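Xyloglucan-specific endo-beta-1,4-glucanase BoGH9A (Bacteroides ovatus, PDB 6DHT) hydrolyses internal beta-1,4-glucosidic linkages in the backbone of xyloglucan, releasing xyloglucan oligosaccharides. Local coordinates at residues S179-Q191 with V274-E286. Numbering follows the deposited sequence.
With EDO (1,2-ethanediol), chain I.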
loop_
_atom_site.group_PDB
_atom_site.type_symbol
_atom_site.label_atom_id
_atom_site.label_comp_id
_atom_site.label_asym_id
_atom_site.label_seq_id
_atom_site.Cartn_x
_atom_site.Cartn_y
_atom_site.Cartn_z
ATOM N N SER A 179 9.498 0.172 4.781
ATOM C CA SER A 179 8.543 -0.068 5.854
ATOM C C SER A 179 8.116 1.241 6.530
ATOM O O SER A 179 6.965 1.353 6.929
ATOM C CB SER A 179 9.042 -1.126 6.841
ATOM O OG SER A 179 10.140 -0.675 7.584
ATOM N N GLY A 180 9.018 2.213 6.615
ATOM C CA GLY A 180 8.700 3.524 7.127
ATOM C C GLY A 180 7.675 4.214 6.257
ATOM O O GLY A 180 6.703 4.778 6.766
ATOM N N TYR A 181 7.892 4.188 4.953
ATOM C CA TYR A 181 6.939 4.724 3.983
ATOM C C TYR A 181 5.576 4.035 4.124
ATOM O O TYR A 181 4.504 4.686 4.128
ATOM C CB TYR A 181 7.439 4.482 2.555
ATOM C CG TYR A 181 6.328 4.623 1.570
ATOM C CD1 TYR A 181 5.878 5.874 1.150
ATOM C CD2 TYR A 181 5.701 3.499 1.081
ATOM C CE1 TYR A 181 4.814 5.972 0.243
ATOM C CE2 TYR A 181 4.653 3.581 0.206
ATOM C CZ TYR A 181 4.206 4.826 -0.209
ATOM O OH TYR A 181 3.157 4.901 -1.122
ATOM N N SER A 182 5.599 2.713 4.219
ATOM C CA SER A 182 4.365 1.944 4.263
ATOM C C SER A 182 3.492 2.310 5.462
ATOM O O SER A 182 2.279 2.527 5.339
ATOM C CB SER A 182 4.661 0.448 4.279
ATOM O OG SER A 182 5.246 0.002 3.042
ATOM N N ILE A 183 4.103 2.350 6.635
ATOM C CA ILE A 183 3.424 2.788 7.845
ATOM C C ILE A 183 2.969 4.236 7.681
ATOM O O ILE A 183 1.838 4.565 8.020
ATOM C CB ILE A 183 4.349 2.663 9.042
ATOM C CG1 ILE A 183 4.719 1.208 9.315
ATOM C CG2 ILE A 183 3.680 3.262 10.242
ATOM C CD1 ILE A 183 5.911 1.024 10.211
ATOM N N GLY A 184 3.815 5.088 7.109
ATOM C CA GLY A 184 3.461 6.481 6.919
ATOM C C GLY A 184 2.184 6.664 6.098
ATOM O O GLY A 184 1.348 7.514 6.419
ATOM N N LEU A 185 2.029 5.837 5.069
ATOM C CA LEU A 185 0.847 5.889 4.218
ATOM C C LEU A 185 -0.376 5.368 4.977
ATOM O O LEU A 185 -1.425 6.026 4.985
ATOM C CB LEU A 185 1.081 5.078 2.933
ATOM C CG LEU A 185 -0.129 5.020 1.991
ATOM C CD1 LEU A 185 -0.578 6.403 1.556
ATOM C CD2 LEU A 185 0.211 4.161 0.790
ATOM N N MET A 186 -0.260 4.212 5.628
ATOM C CA MET A 186 -1.400 3.634 6.313
ATOM C C MET A 186 -1.840 4.529 7.457
ATOM O O MET A 186 -3.042 4.702 7.692
ATOM C CB MET A 186 -1.138 2.203 6.769
ATOM C CG MET A 186 -1.011 1.244 5.591
ATOM S SD MET A 186 -0.752 -0.463 6.055
ATOM C CE MET A 186 0.953 -0.441 6.501
ATOM N N GLN A 187 -0.883 5.095 8.170
ATOM C CA GLN A 187 -1.197 6.000 9.285
ATOM C C GLN A 187 -1.741 7.343 8.812
ATOM O O GLN A 187 -2.407 8.053 9.586
ATOM C CB GLN A 187 0.026 6.138 10.235
ATOM C CG GLN A 187 0.228 4.860 11.027
ATOM C CD GLN A 187 1.256 4.891 12.156
ATOM O OE1 GLN A 187 1.211 4.005 13.007
ATOM N NE2 GLN A 187 2.191 5.822 12.135
ATOM N N SER A 188 -1.495 7.734 7.566
ATOM C CA SER A 188 -2.146 8.923 7.000
ATOM C C SER A 188 -3.652 8.645 6.904
ATOM O O SER A 188 -4.485 9.470 7.315
ATOM C CB SER A 188 -1.593 9.266 5.609
ATOM O OG SER A 188 -0.208 9.574 5.661
ATOM N N ILE A 189 -4.036 7.484 6.389
ATOM C CA ILE A 189 -5.458 7.178 6.239
ATOM C C ILE A 189 -6.103 6.918 7.616
ATOM O O ILE A 189 -7.250 7.324 7.877
ATOM C CB ILE A 189 -5.668 6.007 5.210
ATOM C CG1 ILE A 189 -5.653 6.539 3.758
ATOM C CG2 ILE A 189 -6.969 5.262 5.420
ATOM C CD1 ILE A 189 -4.425 7.169 3.315
ATOM N N TYR A 190 -5.357 6.273 8.505
ATOM C CA TYR A 190 -5.824 6.080 9.880
ATOM C C TYR A 190 -6.335 7.382 10.522
ATOM O O TYR A 190 -7.406 7.416 11.145
ATOM C CB TYR A 190 -4.686 5.484 10.727
ATOM C CG TYR A 190 -5.055 5.428 12.186
ATOM C CD1 TYR A 190 -5.816 4.374 12.686
ATOM C CD2 TYR A 190 -4.645 6.437 13.056
ATOM C CE1 TYR A 190 -6.215 4.362 14.027
ATOM C CE2 TYR A 190 -5.013 6.418 14.353
ATOM C CZ TYR A 190 -5.772 5.374 14.843
ATOM O OH TYR A 190 -6.134 5.423 16.191
ATOM N N GLN A 191 -5.570 8.454 10.353
ATOM C CA GLN A 191 -5.889 9.741 10.978
ATOM C C GLN A 191 -7.180 10.340 10.462
ATOM O O GLN A 191 -7.801 11.166 11.147
ATOM C CB GLN A 191 -4.732 10.709 10.775
ATOM C CG GLN A 191 -3.524 10.415 11.663
ATOM C CD GLN A 191 -2.317 11.249 11.305
ATOM O OE1 GLN A 191 -2.094 12.314 11.874
ATOM N NE2 GLN A 191 -1.493 10.757 10.407
ATOM N N VAL A 274 8.076 8.908 10.232
ATOM C CA VAL A 274 7.118 7.953 10.763
ATOM C C VAL A 274 7.147 7.899 12.281
ATOM O O VAL A 274 6.136 7.677 12.917
ATOM C CB VAL A 274 7.288 6.572 10.099
ATOM C CG1 VAL A 274 8.419 5.775 10.695
ATOM C CG2 VAL A 274 5.992 5.773 10.163
ATOM N N MET A 275 8.307 8.155 12.872
ATOM C CA MET A 275 8.377 8.160 14.328
ATOM C C MET A 275 7.701 9.416 14.915
ATOM O O MET A 275 6.970 9.312 15.885
ATOM C CB MET A 275 9.837 8.002 14.791
ATOM C CG MET A 275 10.368 6.597 14.552
ATOM S SD MET A 275 9.514 5.412 15.569
ATOM C CE MET A 275 10.147 3.890 14.878
ATOM N N ALA A 276 7.909 10.552 14.269
ATOM C CA ALA A 276 7.214 11.777 14.670
ATOM C C ALA A 276 5.683 11.612 14.513
ATOM O O ALA A 276 4.910 11.974 15.410
ATOM C CB ALA A 276 7.724 12.939 13.861
ATOM N N GLN A 277 5.255 11.077 13.366
ATOM C CA GLN A 277 3.851 10.756 13.145
ATOM C C GLN A 277 3.331 9.825 14.241
ATOM O O GLN A 277 2.304 10.071 14.858
ATOM C CB GLN A 277 3.719 10.071 11.779
ATOM C CG GLN A 277 2.292 9.838 11.264
ATOM C CD GLN A 277 2.262 8.904 10.072
ATOM O OE1 GLN A 277 2.859 7.831 10.092
ATOM N NE2 GLN A 277 1.582 9.318 9.031
ATOM N N SER A 278 4.035 8.703 14.436
ATOM C CA SER A 278 3.613 7.702 15.412
ATOM C C SER A 278 3.531 8.252 16.843
ATOM O O SER A 278 2.690 7.815 17.629
ATOM C CB SER A 278 4.537 6.484 15.364
ATOM O OG SER A 278 4.513 5.914 14.056
ATOM N N SER A 279 4.428 9.175 17.176
ATOM C CA SER A 279 4.428 9.780 18.502
ATOM C C SER A 279 3.048 10.348 18.814
ATOM O O SER A 279 2.522 10.147 19.908
ATOM C CB SER A 279 5.482 10.876 18.578
ATOM O OG SER A 279 5.528 11.370 19.903
ATOM N N ARG A 280 2.445 11.040 17.848
ATOM C CA ARG A 280 1.123 11.620 18.056
ATOM C C ARG A 280 0.051 10.550 18.169
ATOM O O ARG A 280 -0.843 10.611 19.014
ATOM C CB ARG A 280 0.749 12.564 16.907
ATOM C CG ARG A 280 1.717 13.679 16.663
ATOM C CD ARG A 280 1.155 14.725 15.687
ATOM N NE ARG A 280 0.700 14.186 14.406
ATOM C CZ ARG A 280 1.472 14.020 13.331
ATOM N NH1 ARG A 280 2.752 14.342 13.380
ATOM N NH2 ARG A 280 0.959 13.515 12.211
ATOM N N LEU A 281 0.115 9.556 17.285
ATOM C CA LEU A 281 -0.964 8.585 17.213
ATOM C C LEU A 281 -1.002 7.631 18.386
ATOM O O LEU A 281 -2.049 7.070 18.681
ATOM C CB LEU A 281 -0.889 7.768 15.924
ATOM C CG LEU A 281 -0.881 8.570 14.619
ATOM C CD1 LEU A 281 -0.895 7.598 13.428
ATOM C CD2 LEU A 281 -1.931 9.616 14.531
ATOM N N PHE A 282 0.153 7.383 19.013
ATOM C CA PHE A 282 0.214 6.441 20.118
ATOM C C PHE A 282 0.138 7.152 21.494
ATOM O O PHE A 282 0.202 6.486 22.518
ATOM C CB PHE A 282 1.478 5.584 20.014
ATOM C CG PHE A 282 1.381 4.486 18.989
ATOM C CD1 PHE A 282 1.635 4.744 17.649
ATOM C CD2 PHE A 282 1.056 3.197 19.369
ATOM C CE1 PHE A 282 1.545 3.730 16.700
ATOM C CE2 PHE A 282 0.981 2.178 18.427
ATOM C CZ PHE A 282 1.233 2.454 17.098
ATOM N N ALA A 283 -0.026 8.466 21.491
ATOM C CA ALA A 283 -0.124 9.246 22.748
ATOM C C ALA A 283 -1.257 8.767 23.651
ATOM O O ALA A 283 -1.108 8.757 24.881
ATOM C CB ALA A 283 -0.307 10.707 22.431
ATOM N N SER A 284 -2.376 8.369 23.052
ATOM C CA SER A 284 -3.526 7.850 23.781
ATOM C C SER A 284 -3.407 6.408 24.241
ATOM O O SER A 284 -4.305 5.925 24.935
ATOM C CB SER A 284 -4.792 7.965 22.920
ATOM O OG SER A 284 -5.088 9.322 22.662
ATOM N N TYR A 285 -2.336 5.707 23.860
ATOM C CA TYR A 285 -2.250 4.267 24.095
ATOM C C TYR A 285 -1.045 3.893 24.953
ATOM O O TYR A 285 -0.336 2.921 24.701
ATOM C CB TYR A 285 -2.297 3.520 22.726
ATOM C CG TYR A 285 -3.530 3.913 21.941
ATOM C CD1 TYR A 285 -4.790 3.494 22.348
ATOM C CD2 TYR A 285 -3.439 4.738 20.822
ATOM C CE1 TYR A 285 -5.925 3.875 21.671
ATOM C CE2 TYR A 285 -4.576 5.129 20.130
ATOM C CZ TYR A 285 -5.811 4.691 20.555
ATOM O OH TYR A 285 -6.958 5.064 19.895
ATOM N N GLU A 286 -0.859 4.674 26.011
ATOM C CA GLU A 286 0.179 4.410 26.981
ATOM C C GLU A 286 -0.084 3.106 27.726
ATOM O O GLU A 286 0.856 2.450 28.177
ATOM C CB GLU A 286 0.265 5.572 27.967
ATOM C CG GLU A 286 0.893 6.811 27.366
ATOM C CD GLU A 286 2.389 6.648 27.105
ATOM O OE1 GLU A 286 3.056 5.872 27.844
ATOM O OE2 GLU A 286 2.896 7.306 26.160
HETATM C C1 EDO I . -4.244 10.711 16.755
HETATM O O1 EDO I . -3.209 11.698 16.893
HETATM C C2 EDO I . -5.259 11.240 15.752
HETATM O O2 EDO I . -4.570 11.915 14.689
HETATM O O HOH W 1 -4.712 7.487 17.500
HETATM O O HOH W 2 0.830 12.267 9.030
HETATM O O HOH W 3 -2.110 13.462 14.463
#
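The amide nitrogen of Gln-187 is gripped by two acceptors of helix 265-281: NE2 donates one hydrogen to Gln-277 OE1 at 2.9 Å and the other to Ser-278 OG at 3.0 Å. Both oxygens lie near the amide plane of Gln-187, which fixes the rotation of that group, although its nitrogen stands above the carbonyl plane of Gln-277. Buried Gln-187 OE1 lacks a hydrogen-bond partner and rests 3.7 Å from CE1 at the edge of the Phe-282 ring. Gln-277 also donates: with CG anti to the backbone N (chi1 -171°) and an extended chain, it reaches across to helix 176-192, and its NE2 bonds almost straight to a lone pair of Gly-184 O, 3.2 Å away. Ser-188 OG donates to that same carbonyl oxygen. Glutamine suits both places, being long enough to cross between helices and able to donate and accept without bringing in a charge. These helices belong to the helical catalytic domain of family 9, an (alpha/alpha)6 barrel, and run in roughly the same direction, 37° apart, with Gln-187, Val-274 and Gln-277 packed as knobs into holes. Val-274 packs over the bare backbone at Gly-180 and Gly-184, and its CG2 presses tightly on Ile-183 CG2 at 3.4 Å. Leu-281 forks at the other end, CD1 lying against Gln-187 CB and CD2 against Gln-191 CG (3.4 Å). Arg-280 NH2 gives Gln-191 OE1 a longer bond of 3.3 Å near the guanidinium plane, while a salt bridge to Glu-348 holds the same nitrogen. A water joins Tyr-190 OH to Leu-281 O.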